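Local coordinates for protein GIL01 gp7 (Bacillus phage pGIL01, PDB 6N7O) that probably inhibits the LexA repressor of its Bacillus host by binding it, at residues I11-L14 / S15-S18. Numbering follows the deposited sequence. Where two conformers were deposited one is given.
Sequences IIEL and SQSS
Ser15 folds back on Ile11 in the last turn of helix 2-16, the first of two helices in this small chain. Ile11 O takes two bonds from this one residue. Ser15 N reaches Ile11 O at 2.8 Å. In the conformer given, the hydroxyl Ser15 OG also donates to Ile11 O at 2.8 Å, from well above the carbonyl plane. In that conformer OG stands anti to the carbonyl carbon of Ser15 (chi1 -59°), beside its own backbone N, which brings it over the Ile11 carbonyl. The hydroxyl is also modelled a second way, so this second bond need not always be made.

The tight side faces the second subunit. Ile11 and Leu14 are buried there, packed on Leu31 and Val27 of that subunit, whose Lys24 also bonds to Leu14 O. Leu14 O also accepts Ser17 N at 3.1 Å, an i to i+3 bond. Ser17 lies in the loop that leads on to strand 21-23. Its OG bonds to Lys19 N.

The looser side carries Ile12 and Gln16, both exposed. Gln16 N still makes the helical bond to Ile12 O at 2.9 Å. Its CG sits between the backbone N and the carbonyl carbon (chi1 70°), and the extended chain then runs back along the helix. Gln16 CG rests 3.3 Å from Glu13 O, and Gln16 OE1 comes to 4.0 Å from Ile12 CG2, a loose touch. Glu13 turns its carboxylate away, to Arg30 and Tyr26 of helix 24-34 in the same chain, and so ties the two helices together. Its backbone is bridged to the glutamine amide by one water, which donates to Glu13 O at 2.8 Å and accepts from Gln16 NE2 at 2.9 Å.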
loop_
_atom_site.group_PDB
_atom_site.type_symbol
_atom_site.label_atom_id
_atom_site.label_comp_id
_atom_site.label_asym_id
_atom_site.label_seq_id
_atom_site.Cartn_x
_atom_site.Cartn_y
_atom_site.Cartn_z
ATOM N N ILE A 11 -2.619 -5.050 4.231
ATOM C CA ILE A 11 -1.949 -4.799 5.505
ATOM C C ILE A 11 -1.685 -6.109 6.241
ATOM O O ILE A 11 -0.612 -6.302 6.835
ATOM C CB ILE A 11 -2.782 -3.825 6.358
ATOM C CG1 ILE A 11 -2.779 -2.438 5.720
ATOM C CG2 ILE A 11 -2.244 -3.741 7.776
ATOM C CD1 ILE A 11 -3.830 -1.493 6.308
ATOM N N ILE A 12 -2.653 -7.024 6.227
ATOM C CA ILE A 12 -2.457 -8.323 6.874
ATOM C C ILE A 12 -1.344 -9.096 6.173
ATOM O O ILE A 12 -0.490 -9.712 6.829
ATOM C CB ILE A 12 -3.774 -9.119 6.894
ATOM C CG1 ILE A 12 -4.805 -8.406 7.765
ATOM C CG2 ILE A 12 -3.549 -10.550 7.425
ATOM C CD1 ILE A 12 -6.186 -8.932 7.584
ATOM N N GLU A 13 -1.341 -9.083 4.833
ATOM C CA GLU A 13 -0.281 -9.757 4.087
ATOM C C GLU A 13 1.101 -9.254 4.492
ATOM O O GLU A 13 2.038 -10.047 4.622
ATOM C CB GLU A 13 -0.495 -9.583 2.577
ATOM C CG GLU A 13 0.559 -10.294 1.746
ATOM C CD GLU A 13 0.494 -9.946 0.254
ATOM O OE1 GLU A 13 1.382 -10.401 -0.479
ATOM O OE2 GLU A 13 -0.441 -9.227 -0.179
ATOM N N LEU A 14 1.262 -7.934 4.667
ATOM C CA LEU A 14 2.535 -7.409 5.146
ATOM C C LEU A 14 2.798 -7.838 6.584
ATOM O O LEU A 14 3.885 -8.329 6.913
ATOM C CB LEU A 14 2.543 -5.880 5.027
ATOM C CG LEU A 14 2.394 -5.328 3.611
ATOM C CD1 LEU A 14 2.074 -3.832 3.616
ATOM C CD2 LEU A 14 3.653 -5.593 2.795
ATOM N N SER A 15 1.795 -7.695 7.446
ATOM C CA SER A 15 1.993 -7.928 8.873
ATOM C C SER A 15 2.368 -9.373 9.172
ATOM O O SER A 15 3.105 -9.641 10.126
ATOM C CB SER A 15 0.724 -7.537 9.627
ATOM O OG SER A 15 0.421 -6.174 9.402
ATOM N N GLN A 16 1.869 -10.316 8.374
ATOM C CA GLN A 16 2.105 -11.724 8.667
ATOM C C GLN A 16 3.492 -12.189 8.247
ATOM O O GLN A 16 3.926 -13.253 8.691
ATOM C CB GLN A 16 1.044 -12.586 7.986
ATOM C CG GLN A 16 1.181 -12.642 6.472
ATOM C CD GLN A 16 -0.005 -13.325 5.800
ATOM O OE1 GLN A 16 -1.055 -13.522 6.412
ATOM N NE2 GLN A 16 0.163 -13.690 4.536
ATOM N N SER A 17 4.183 -11.423 7.406
ATOM C CA SER A 17 5.526 -11.749 6.937
ATOM C C SER A 17 6.560 -11.424 8.010
ATOM O O SER A 17 6.392 -10.492 8.798
ATOM C CB SER A 17 5.831 -10.961 5.663
ATOM O OG SER A 17 7.202 -10.974 5.339
ATOM N N SER A 18 7.631 -12.213 8.054
ATOM C CA SER A 18 8.740 -11.897 8.947
ATOM C C SER A 18 9.736 -10.921 8.325
ATOM O O SER A 18 10.729 -10.570 8.978
ATOM C CB SER A 18 9.463 -13.181 9.377
ATOM O OG SER A 18 9.838 -13.947 8.247
HETATM O O HOH W 1 2.625 -12.531 3.465
#